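PDB 5NTH: putative aminopeptidase from Leishmania major, which probably acts as a manganese-dependent leucyl aminopeptidase of the M17 family, removing residues from the amino-terminal ends of peptides. Local coordinates for residues V141-P144 / A145-T149; A233-A236 / A237-A241; G129-E132 / E133-L137; S60-V64 / L65-P69. All blocks are in the same frame, centred on the assembly; numbering follows the deposited sequence.

Contact 1: residues V141-P144 / A145-T149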
ATOM      1  N   VAL A 141       1.251  19.815  46.154  1.00 28.35           N
ATOM      2  CA  VAL A 141       0.500  18.597  45.903  1.00 29.10           C
ATOM      3  C   VAL A 141      -0.241  18.085  47.118  1.00 29.34           C
ATOM      4  O   VAL A 141       0.347  17.819  48.143  1.00 27.64           O
ATOM      5  CB  VAL A 141       1.418  17.465  45.474  1.00 29.72           C
ATOM      6  CG1 VAL A 141       0.582  16.308  44.927  1.00 30.77           C
ATOM      7  CG2 VAL A 141       2.414  17.955  44.444  1.00 29.32           C
ATOM      8  N   CYS A 142      -1.545  17.930  46.956  1.00 31.96           N
ATOM      9  CA  CYS A 142      -2.404  17.331  47.968  1.00 33.87           C
ATOM     10  C   CYS A 142      -2.582  15.826  47.732  1.00 35.39           C
ATOM     11  O   CYS A 142      -3.563  15.376  47.116  1.00 33.88           O
ATOM     12  CB  CYS A 142      -3.739  18.047  47.981  1.00 33.89           C
ATOM     13  SG  CYS A 142      -3.470  19.748  48.491  1.00 35.39           S
ATOM     14  N   ALA A 143      -1.616  15.069  48.246  1.00 37.13           N
ATOM     15  CA  ALA A 143      -1.603  13.627  48.108  1.00 38.69           C
ATOM     16  C   ALA A 143      -1.231  12.979  49.420  1.00 38.85           C
ATOM     17  O   ALA A 143      -0.280  13.425  50.082  1.00 38.24           O
ATOM     18  CB  ALA A 143      -0.631  13.192  47.024  1.00 39.27           C
ATOM     19  N   PRO A 144      -1.942  11.885  49.761  1.00 40.23           N
ATOM     20  CA  PRO A 144      -1.764  11.216  51.045  1.00 39.72           C
ATOM     21  C   PRO A 144      -0.432  10.480  51.146  1.00 38.31           C
ATOM     22  O   PRO A 144       0.231  10.194  50.144  1.00 35.41           O
ATOM     23  CB  PRO A 144      -2.939  10.240  51.107  1.00 38.98           C
ATOM     24  CG  PRO A 144      -3.264   9.943  49.686  1.00 40.15           C
ATOM     25  CD  PRO A 144      -2.696  11.032  48.816  1.00 40.31           C
ATOM     26  N   ALA A 145      -0.041  10.221  52.382  1.00 37.48           N
ATOM     27  CA  ALA A 145       1.209   9.539  52.659  1.00 37.88           C
ATOM     28  C   ALA A 145       1.170   8.167  51.973  1.00 36.66           C
ATOM     29  O   ALA A 145       0.133   7.494  51.996  1.00 37.04           O
ATOM     30  CB  ALA A 145       1.393   9.392  54.171  1.00 37.89           C
ATOM     31  N   GLY A 146       2.282   7.781  51.354  1.00 34.36           N
ATOM     32  CA  GLY A 146       2.322   6.604  50.478  1.00 33.06           C
ATOM     33  C   GLY A 146       2.451   6.949  49.002  1.00 31.49           C
ATOM     34  O   GLY A 146       2.873   6.119  48.202  1.00 31.86           O
ATOM     35  N   SER A 147       2.106   8.183  48.654  1.00 30.13           N
ATOM     36  CA  SER A 147       2.204   8.679  47.306  1.00 28.98           C
ATOM     37  C   SER A 147       3.557   9.360  46.936  1.00 29.56           C
ATOM     38  O   SER A 147       3.782   9.738  45.781  1.00 29.35           O
ATOM     39  CB  SER A 147       1.007   9.586  47.047  1.00 28.85           C
ATOM     40  OG  SER A 147       1.064  10.804  47.775  1.00 30.22           O
ATOM     41  N   GLU A 148       4.502   9.430  47.864  1.00 29.92           N
ATOM     42  CA  GLU A 148       5.766  10.136  47.613  1.00 30.41           C
ATOM     43  C   GLU A 148       6.522   9.726  46.343  1.00 29.23           C
ATOM     44  O   GLU A 148       6.992  10.595  45.607  1.00 28.78           O
ATOM     45  CB  GLU A 148       6.713  10.050  48.807  1.00 32.01           C
ATOM     46  CG  GLU A 148       6.214  10.767  50.062  1.00 35.02           C
ATOM     47  CD  GLU A 148       5.368   9.895  50.984  1.00 37.43           C
ATOM     48  OE1 GLU A 148       5.607   8.654  51.093  1.00 40.75           O
ATOM     49  OE2 GLU A 148       4.442  10.458  51.604  1.00 41.99           O
ATOM     50  N   THR A 149       6.652   8.434  46.071  1.00 28.51           N
ATOM     51  CA  THR A 149       7.448   8.026  44.896  1.00 28.27           C
ATOM     52  C   THR A 149       6.720   8.349  43.581  1.00 26.48           C
ATOM     53  O   THR A 149       7.347   8.766  42.629  1.00 26.49           O
ATOM     54  CB  THR A 149       7.898   6.555  44.944  1.00 29.08           C
ATOM     55  OG1 THR A 149       6.752   5.723  45.023  1.00 30.74           O
ATOM     56  CG2 THR A 149       8.766   6.295  46.159  1.00 29.34           C
TER

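Contact 2: residues A233-A236 / A237-A241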
ATOM      1  N   ALA A 233      28.358   3.540  26.454  1.00 31.36           N
ATOM      2  CA  ALA A 233      29.292   2.725  27.268  1.00 32.52           C
ATOM      3  C   ALA A 233      30.266   3.531  28.143  1.00 32.56           C
ATOM      4  O   ALA A 233      30.577   3.154  29.278  1.00 32.97           O
ATOM      5  CB  ALA A 233      30.093   1.805  26.376  1.00 33.18           C
ATOM      6  N   GLU A 234      30.779   4.621  27.605  1.00 31.80           N
ATOM      7  CA  GLU A 234      31.650   5.479  28.386  1.00 31.62           C
ATOM      8  C   GLU A 234      30.907   6.056  29.627  1.00 29.68           C
ATOM      9  O   GLU A 234      31.504   6.249  30.702  1.00 28.17           O
ATOM     10  CB  GLU A 234      32.174   6.580  27.485  1.00 33.02           C
ATOM     11  CG  GLU A 234      33.350   7.343  28.042  1.00 35.07           C
ATOM     12  CD  GLU A 234      33.696   8.508  27.149  1.00 37.81           C
ATOM     13  OE1 GLU A 234      34.084   8.278  25.971  1.00 38.43           O
ATOM     14  OE2 GLU A 234      33.530   9.652  27.622  1.00 41.01           O
ATOM     15  N   ILE A 235      29.608   6.308  29.455  1.00 27.67           N
ATOM     16  CA  ILE A 235      28.777   6.874  30.480  1.00 27.25           C
ATOM     17  C   ILE A 235      28.622   5.835  31.568  1.00 28.28           C
ATOM     18  O   ILE A 235      28.867   6.117  32.745  1.00 28.58           O
ATOM     19  CB  ILE A 235      27.398   7.331  29.941  1.00 26.60           C
ATOM     20  CG1 ILE A 235      27.520   8.662  29.188  1.00 26.05           C
ATOM     21  CG2 ILE A 235      26.406   7.570  31.070  1.00 26.63           C
ATOM     22  CD1 ILE A 235      26.269   9.106  28.446  1.00 25.65           C
ATOM     23  N   ALA A 236      28.230   4.636  31.159  1.00 29.24           N
ATOM     24  CA  ALA A 236      28.077   3.505  32.069  1.00 30.05           C
ATOM     25  C   ALA A 236      29.349   3.257  32.879  1.00 30.45           C
ATOM     26  O   ALA A 236      29.268   3.051  34.088  1.00 31.58           O
ATOM     27  CB  ALA A 236      27.669   2.249  31.311  1.00 30.42           C
ATOM     28  N   ALA A 237      30.512   3.329  32.232  1.00 30.43           N
ATOM     29  CA  ALA A 237      31.790   3.263  32.956  1.00 30.50           C
ATOM     30  C   ALA A 237      31.912   4.336  34.066  1.00 30.77           C
ATOM     31  O   ALA A 237      32.141   3.995  35.225  1.00 30.93           O
ATOM     32  CB  ALA A 237      32.959   3.356  31.992  1.00 30.65           C
ATOM     33  N   ALA A 238      31.714   5.613  33.739  1.00 30.00           N
ATOM     34  CA  ALA A 238      31.798   6.672  34.762  1.00 29.50           C
ATOM     35  C   ALA A 238      30.860   6.408  35.944  1.00 29.38           C
ATOM     36  O   ALA A 238      31.238   6.602  37.087  1.00 29.14           O
ATOM     37  CB  ALA A 238      31.529   8.057  34.155  1.00 29.50           C
ATOM     38  N   TYR A 239      29.638   5.966  35.674  1.00 29.72           N
ATOM     39  CA  TYR A 239      28.711   5.671  36.755  1.00 29.82           C
ATOM     40  C   TYR A 239      29.233   4.472  37.555  1.00 30.67           C
ATOM     41  O   TYR A 239      29.049   4.405  38.767  1.00 31.46           O
ATOM     42  CB  TYR A 239      27.270   5.479  36.247  1.00 29.53           C
ATOM     43  CG  TYR A 239      26.539   6.791  36.165  1.00 29.03           C
ATOM     44  CD1 TYR A 239      26.107   7.443  37.329  1.00 29.18           C
ATOM     45  CD2 TYR A 239      26.316   7.421  34.944  1.00 29.14           C
ATOM     46  CE1 TYR A 239      25.449   8.673  37.275  1.00 28.65           C
ATOM     47  CE2 TYR A 239      25.650   8.648  34.879  1.00 29.04           C
ATOM     48  CZ  TYR A 239      25.232   9.273  36.050  1.00 28.90           C
ATOM     49  OH  TYR A 239      24.590  10.491  35.994  1.00 29.53           O
ATOM     50  N   ALA A 240      29.928   3.560  36.891  1.00 31.13           N
ATOM     51  CA  ALA A 240      30.555   2.425  37.580  1.00 32.44           C
ATOM     52  C   ALA A 240      31.621   2.867  38.562  1.00 33.94           C
ATOM     53  O   ALA A 240      31.627   2.434  39.717  1.00 34.93           O
ATOM     54  CB  ALA A 240      31.157   1.439  36.586  1.00 32.50           C
ATOM     55  N   ALA A 241      32.531   3.712  38.101  1.00 35.55           N
ATOM     56  CA  ALA A 241      33.590   4.206  38.969  1.00 36.81           C
ATOM     57  C   ALA A 241      33.050   5.159  40.044  1.00 37.83           C
ATOM     58  O   ALA A 241      33.639   5.252  41.101  1.00 38.81           O
ATOM     59  CB  ALA A 241      34.696   4.862  38.167  1.00 36.04           C
TER

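Contact 3: residues G129-E132 / E133-L137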
ATOM      1  N   GLY A 129       5.339  26.005  31.503  1.00 31.76           N
ATOM      2  CA  GLY A 129       5.497  26.669  30.208  1.00 33.74           C
ATOM      3  C   GLY A 129       5.745  28.170  30.249  1.00 35.01           C
ATOM      4  O   GLY A 129       6.227  28.751  29.263  1.00 34.95           O
ATOM      5  N   SER A 130       5.387  28.780  31.387  1.00 36.54           N
ATOM      6  CA  SER A 130       5.496  30.229  31.605  1.00 36.89           C
ATOM      7  C   SER A 130       6.598  30.592  32.611  1.00 35.36           C
ATOM      8  O   SER A 130       6.726  31.741  32.989  1.00 35.58           O
ATOM      9  CB  SER A 130       4.138  30.768  32.076  1.00 36.75           C
ATOM     10  OG  SER A 130       3.578  29.843  32.997  1.00 39.94           O
ATOM     11  N   VAL A 131       7.392  29.617  33.035  1.00 34.00           N
ATOM     12  CA  VAL A 131       8.445  29.864  34.004  1.00 33.60           C
ATOM     13  C   VAL A 131       9.675  30.353  33.250  1.00 34.94           C
ATOM     14  O   VAL A 131      10.143  29.703  32.320  1.00 33.98           O
ATOM     15  CB  VAL A 131       8.748  28.598  34.832  1.00 32.34           C
ATOM     16  CG1 VAL A 131       9.920  28.802  35.768  1.00 32.22           C
ATOM     17  CG2 VAL A 131       7.531  28.203  35.641  1.00 31.67           C
ATOM     18  N   GLU A 132      10.211  31.487  33.677  1.00 37.92           N
ATOM     19  CA  GLU A 132      11.341  32.114  32.988  1.00 41.67           C
ATOM     20  C   GLU A 132      12.661  31.639  33.547  1.00 39.88           C
ATOM     21  O   GLU A 132      12.715  31.084  34.640  1.00 37.25           O
ATOM     22  CB  GLU A 132      11.274  33.628  33.095  1.00 47.03           C
ATOM     23  CG  GLU A 132      10.309  34.297  32.130  1.00 51.73           C
ATOM     24  CD  GLU A 132       9.994  35.728  32.580  1.00 59.18           C
ATOM     25  OE1 GLU A 132      10.539  36.700  31.997  1.00 61.85           O
ATOM     26  OE2 GLU A 132       9.229  35.882  33.558  1.00 63.40           O
ATOM     27  N   GLU A 133      13.720  31.873  32.773  1.00 40.79           N
ATOM     28  CA  GLU A 133      15.075  31.421  33.102  1.00 42.82           C
ATOM     29  C   GLU A 133      15.409  31.747  34.547  1.00 39.80           C
ATOM     30  O   GLU A 133      15.046  32.805  35.039  1.00 38.82           O
ATOM     31  CB  GLU A 133      16.122  32.038  32.156  1.00 47.51           C
ATOM     32  CG  GLU A 133      17.586  31.859  32.609  1.00 52.86           C
ATOM     33  CD  GLU A 133      18.523  31.434  31.479  1.00 58.38           C
ATOM     34  OE1 GLU A 133      18.664  30.203  31.243  1.00 59.21           O
ATOM     35  OE2 GLU A 133      19.135  32.327  30.841  1.00 59.07           O
ATOM     36  N   GLY A 134      16.073  30.820  35.224  1.00 36.62           N
ATOM     37  CA  GLY A 134      16.440  30.998  36.615  1.00 35.15           C
ATOM     38  C   GLY A 134      15.331  31.032  37.659  1.00 34.57           C
ATOM     39  O   GLY A 134      15.627  31.158  38.819  1.00 34.70           O
ATOM     40  N   GLU A 135      14.061  30.904  37.287  1.00 34.61           N
ATOM     41  CA  GLU A 135      12.969  31.004  38.262  1.00 33.50           C
ATOM     42  C   GLU A 135      12.626  29.643  38.831  1.00 32.17           C
ATOM     43  O   GLU A 135      13.240  28.636  38.497  1.00 33.43           O
ATOM     44  CB  GLU A 135      11.729  31.633  37.633  1.00 35.09           C
ATOM     45  CG  GLU A 135      11.899  33.098  37.240  1.00 37.07           C
ATOM     46  CD  GLU A 135      10.572  33.742  36.826  1.00 39.25           C
ATOM     47  OE1 GLU A 135       9.647  33.003  36.446  1.00 41.82           O
ATOM     48  OE2 GLU A 135      10.430  34.985  36.884  1.00 40.98           O
ATOM     49  N   VAL A 136      11.644  29.634  39.710  1.00 29.96           N
ATOM     50  CA  VAL A 136      11.256  28.464  40.428  1.00 28.94           C
ATOM     51  C   VAL A 136       9.760  28.320  40.258  1.00 28.73           C
ATOM     52  O   VAL A 136       9.024  29.324  40.320  1.00 27.83           O
ATOM     53  CB  VAL A 136      11.587  28.607  41.938  1.00 28.16           C
ATOM     54  CG1 VAL A 136      11.044  27.426  42.748  1.00 27.76           C
ATOM     55  CG2 VAL A 136      13.087  28.744  42.154  1.00 27.75           C
ATOM     56  N   LEU A 137       9.317  27.070  40.078  1.00 27.98           N
ATOM     57  CA  LEU A 137       7.892  26.732  40.150  1.00 27.60           C
ATOM     58  C   LEU A 137       7.689  25.952  41.421  1.00 27.16           C
ATOM     59  O   LEU A 137       8.309  24.920  41.603  1.00 27.24           O
ATOM     60  CB  LEU A 137       7.447  25.888  38.964  1.00 27.71           C
ATOM     61  CG  LEU A 137       6.098  25.159  39.086  1.00 28.10           C
ATOM     62  CD1 LEU A 137       4.955  26.154  39.102  1.00 27.78           C
ATOM     63  CD2 LEU A 137       5.932  24.145  37.951  1.00 27.95           C
TER

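Contact 4: residues S60-V64 / L65-P69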
ATOM      1  N   SER A  60      -7.911  23.323  55.723  1.00 57.29           N
ATOM      2  CA  SER A  60      -6.470  23.083  55.895  1.00 57.36           C
ATOM      3  C   SER A  60      -5.568  23.919  54.918  1.00 57.29           C
ATOM      4  O   SER A  60      -4.430  24.293  55.278  1.00 56.90           O
ATOM      5  CB  SER A  60      -6.207  21.566  55.763  1.00 57.11           C
ATOM      6  OG  SER A  60      -4.883  21.269  55.368  1.00 58.34           O
ATOM      7  N   LEU A  61      -6.075  24.209  53.710  1.00 51.36           N
ATOM      8  CA  LEU A  61      -5.308  24.965  52.702  1.00 48.17           C
ATOM      9  C   LEU A  61      -5.167  26.442  52.951  1.00 46.57           C
ATOM     10  O   LEU A  61      -4.241  27.042  52.421  1.00 46.65           O
ATOM     11  CB  LEU A  61      -5.869  24.768  51.290  1.00 48.60           C
ATOM     12  CG  LEU A  61      -5.044  23.867  50.363  1.00 47.34           C
ATOM     13  CD1 LEU A  61      -4.706  22.540  51.013  1.00 47.20           C
ATOM     14  CD2 LEU A  61      -5.817  23.632  49.083  1.00 46.58           C
ATOM     15  N   LYS A  62      -6.032  27.032  53.769  1.00 43.03           N
ATOM     16  CA  LYS A  62      -5.944  28.480  54.051  1.00 41.74           C
ATOM     17  C   LYS A  62      -4.613  28.899  54.720  1.00 37.85           C
ATOM     18  O   LYS A  62      -4.266  30.078  54.758  1.00 37.31           O
ATOM     19  CB  LYS A  62      -7.163  28.949  54.870  1.00 44.71           C
ATOM     20  CG  LYS A  62      -8.497  28.501  54.256  1.00 47.19           C
ATOM     21  CD  LYS A  62      -9.762  29.090  54.885  1.00 49.16           C
ATOM     22  CE  LYS A  62     -10.957  28.156  54.642  1.00 50.56           C
ATOM     23  NZ  LYS A  62     -12.186  28.826  54.134  1.00 51.38           N
ATOM     24  N   SER A  63      -3.877  27.917  55.219  1.00 35.57           N
ATOM     25  CA  SER A  63      -2.554  28.094  55.821  1.00 34.64           C
ATOM     26  C   SER A  63      -1.464  28.319  54.805  1.00 32.79           C
ATOM     27  O   SER A  63      -0.452  28.921  55.127  1.00 31.51           O
ATOM     28  CB  SER A  63      -2.132  26.827  56.592  1.00 34.66           C
ATOM     29  OG  SER A  63      -3.255  26.222  57.191  1.00 36.98           O
ATOM     30  N   VAL A  64      -1.619  27.772  53.602  1.00 31.37           N
ATOM     31  CA  VAL A  64      -0.530  27.814  52.652  1.00 30.22           C
ATOM     32  C   VAL A  64      -0.276  29.299  52.420  1.00 29.68           C
ATOM     33  O   VAL A  64      -1.188  30.120  52.396  1.00 27.52           O
ATOM     34  CB  VAL A  64      -0.804  27.036  51.341  1.00 30.47           C
ATOM     35  CG1 VAL A  64      -1.260  25.605  51.619  1.00 30.65           C
ATOM     36  CG2 VAL A  64      -1.825  27.744  50.471  1.00 30.71           C
ATOM     37  N   LEU A  65       0.988  29.612  52.243  1.00 30.55           N
ATOM     38  CA  LEU A  65       1.476  30.950  52.327  1.00 31.81           C
ATOM     39  C   LEU A  65       1.104  31.831  51.132  1.00 33.06           C
ATOM     40  O   LEU A  65       1.359  33.041  51.133  1.00 37.67           O
ATOM     41  CB  LEU A  65       2.990  30.858  52.450  1.00 33.73           C
ATOM     42  CG  LEU A  65       3.716  32.117  52.901  1.00 36.31           C
ATOM     43  CD1 LEU A  65       3.154  32.609  54.243  1.00 36.31           C
ATOM     44  CD2 LEU A  65       5.217  31.834  52.993  1.00 37.33           C
ATOM     45  N   PHE A  66       0.491  31.250  50.106  1.00 31.30           N
ATOM     46  CA  PHE A  66       0.041  32.007  48.946  1.00 29.61           C
ATOM     47  C   PHE A  66      -1.484  32.107  48.971  1.00 29.87           C
ATOM     48  O   PHE A  66      -2.108  32.458  47.965  1.00 29.14           O
ATOM     49  CB  PHE A  66       0.560  31.359  47.639  1.00 28.49           C
ATOM     50  CG  PHE A  66       0.053  29.981  47.411  1.00 27.59           C
ATOM     51  CD1 PHE A  66      -1.227  29.766  46.923  1.00 27.74           C
ATOM     52  CD2 PHE A  66       0.821  28.895  47.746  1.00 27.55           C
ATOM     53  CE1 PHE A  66      -1.729  28.488  46.759  1.00 27.93           C
ATOM     54  CE2 PHE A  66       0.330  27.609  47.583  1.00 27.84           C
ATOM     55  CZ  PHE A  66      -0.946  27.400  47.082  1.00 27.80           C
ATOM     56  N   TYR A  67      -2.105  31.806  50.108  1.00 31.54           N
ATOM     57  CA  TYR A  67      -3.566  31.929  50.176  1.00 33.41           C
ATOM     58  C   TYR A  67      -3.845  33.392  50.141  1.00 34.77           C
ATOM     59  O   TYR A  67      -3.087  34.174  50.703  1.00 35.45           O
ATOM     60  CB  TYR A  67      -4.186  31.347  51.431  1.00 33.10           C
ATOM     61  CG  TYR A  67      -5.651  30.997  51.244  1.00 33.74           C
ATOM     62  CD1 TYR A  67      -6.010  29.852  50.539  1.00 33.77           C
ATOM     63  CD2 TYR A  67      -6.688  31.796  51.784  1.00 33.96           C
ATOM     64  CE1 TYR A  67      -7.339  29.498  50.357  1.00 33.74           C
ATOM     65  CE2 TYR A  67      -8.033  31.441  51.619  1.00 33.66           C
ATOM     66  CZ  TYR A  67      -8.343  30.288  50.893  1.00 34.42           C
ATOM     67  OH  TYR A  67      -9.634  29.863  50.680  1.00 36.07           O
ATOM     68  N   CYS A  68      -4.903  33.747  49.434  1.00 36.43           N
ATOM     69  CA  CYS A  68      -5.348  35.132  49.298  1.00 36.78           C
ATOM     70  C   CYS A  68      -6.691  35.067  48.572  1.00 36.79           C
ATOM     71  O   CYS A  68      -7.119  33.978  48.169  1.00 36.21           O
ATOM     72  CB  CYS A  68      -4.324  35.982  48.547  1.00 36.42           C
ATOM     73  SG  CYS A  68      -4.067  35.411  46.867  1.00 38.90           S
ATOM     74  N   PRO A  69      -7.388  36.208  48.444  1.00 38.17           N
ATOM     75  CA  PRO A  69      -8.762  36.129  47.923  1.00 39.21           C
ATOM     76  C   PRO A  69      -8.885  35.639  46.469  1.00 38.76           C
ATOM     77  O   PRO A  69      -9.814  34.890  46.178  1.00 41.34           O
ATOM     78  CB  PRO A  69      -9.263  37.568  48.056  1.00 38.76           C
ATOM     79  CG  PRO A  69      -8.467  38.116  49.174  1.00 38.23           C
ATOM     80  CD  PRO A  69      -7.097  37.565  48.935  1.00 38.55           C
TER

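Contact 1: residues V141-P144 / A145-T149
Pro144 O is gripped twice by a single residue, Ser147, which shows how a short connection can turn a strand into a helix. Ser147 N donates to Pro144 O at 3.1 Å, closing a type II beta turn from Pro144 to Ser147, and Ser147 OG gives the same carbonyl oxygen a second, shorter bond, OG to O being 2.6 Å. Both donors lie somewhat out of the carbonyl plane, each tilted by less than 20°. The hydroxyl can reach back because chi1 of Ser147 (70°) sets OG between the backbone N and the carbonyl carbon. It also lies beside the methyl of Ala143, in a contact whose short distance is doubtful at this resolution. Gly146 takes the third place of the turn with a positive phi of 108°, where a CB would be pressed against the preceding carbonyl. Its N-H also points to the carboxylate of Glu148, with weak bonds to both OE1 and OE2; the stronger partner of Glu148 is the hydroxyl of Ser187, which bonds to OE2. The turn forms the first bend of a beta-alpha-beta unit in the N-terminal domain, leading from strand 137-142 into helix 148-156, before the chain returns in strand 181-185. Met120 of helix 117-127 packs on Val141 and Ala143, while helix 203-221 meets Glu148 and Thr149 through Leu206 and Ile209.

Contact 2: residues A233-A236 / A237-A241
Ala237 N to Ala233 O is the first of four successive i to i+4 backbone bonds that link residues 233-236 to 237-240, part of the longer series in helix 229-243. Ala238 N to Glu234 O and Tyr239 N to Ile235 O follow. Ala240 N to Ala236 O, at 2.9 Å, is the most bent of the four, with an angle of 144° at the hydrogen. Apolar contact comes from Ile235 and Tyr239, which stand side by side and point the same way, one turn apart. The branch that touches is Ile235 CG2, lying at the edge of the phenol ring and in its plane, 3.9 Å from Tyr239 CD2; chi1 of -77° turns CG1 away from the carbonyl carbon and leaves CG2 beside it, on the side of the next turn. Polar ends find partners elsewhere: Tyr239 OH bonds to Cys25 O of helix 12-26, and Glu234 makes a salt bridge with Arg6. Ala236 and Ala240 pack on Val277 and Leu279 of strand 275-282. The chemistry is thus divided: main-chain bonds carry the helix itself, the alanine methyls are consistent with a close approach to the sheet, and Ile235 and Tyr239 pack against helices 12-26 and 203-221, Tyr239 also against helix 323-341.

Contact 3: residues G129-E132 / E133-L137
A type II beta turn from Glu132 to Glu135 reverses the chain in the surface loop between helix 117-127 and strand 137-142 of the N-terminal domain. Glu135 N donates to Glu132 O at 3.0 Å to close it, and Gly134, with a positive phi, occupies its third place. A second bond runs between the same two residues in the other sense: Glu132 N gives its hydrogen to Glu135 OE1, 3.2 Å away and nearly straight at 162°, although it meets the carboxylate from above its plane. With chi1 of -67°, CG of Glu135 stands beside its own backbone N, 3.4 Å from Glu132 O, and from there the extended chain runs along Glu132. OE1 also has a weak bond with His46 NE2. The fold-back probably carries some electrostatic cost, since the two glutamates lie side by side and point the same way, with Glu132 OE2 3.6 Å from Glu135 OE2 and the carboxylate planes 70° apart. Such closeness of like charges is probably eased by the surface setting, and might raise the proton affinity of either group. The two methyls of Val131 reach successive points of the returning chain: CG1 lies 3.8 Å from Glu135 CB, and CG2 4.1 Å from Leu137 CB.

Contact 4: residues S60-V64 / L65-P69
Tyr67 lies along Lys62, and its side chain can be traced atom by atom from the backbone outward. CB lies against two carbonyl oxygens, 3.4 Å from Val64 O and 3.6 Å from Lys62 O. Beyond it the ring spreads over the alpha carbon of Lys62 in a CH-pi contact, CA standing 3.8 Å from the centroid of the Tyr67 ring and 15° off its normal; CG and CD1 are the ring atoms nearest to it. CD1 also passes Leu61 O. On the far half of the ring, CE2 and CZ meet the lysine chain, Lys62 CG coming within 3.8 Å of Tyr67 CZ, and OH ends beside the same methylene. Tyr67 is brought here by a type I beta turn from Val64, closed by Tyr67 N to Val64 O at 3.0 Å, with the donor well above the carbonyl plane. Within the turn a second CH-pi contact forms: Val64 CG2 hangs over one face of Phe66, 3.6 Å from the ring centroid. Phe66 reaches that methyl because chi1 of 63° folds its ring back between the backbone N and carbonyl carbon; the ring also meets Tyr140 edge to face. Just before the turn, Val64 N bonds to Leu61 O and Ser63 OG to Ser60 O. Backbone and hydroxyl bonds thus fix the bends of this loop before helix 69-77, while the packing across the contact is apolar and CH-pi.

Overall arrangement
Three of the four contacts belong to the N-terminal domain and lie around its sheet. Contact 3 leads into strand 137-142 and contact 1 leads out of it, their centres about 24 Å apart, while contact 4 packs against strand 46-51. Contact 4, about 19 Å from contact 1 between centres, touches it where Cys142 SG packs on Leu61 CD1 at 4.0 Å; contacts 3 and 4 stay about 10 Å apart at their nearest atoms. Contact 2 stands apart on a helix of the catalytic domain, its nearest atoms about 19 Å from contact 1 and 32 Å from contact 4. None touches the residues that bind the two manganese ions and actinonin, among them Lys298, Asp303 and Glu390.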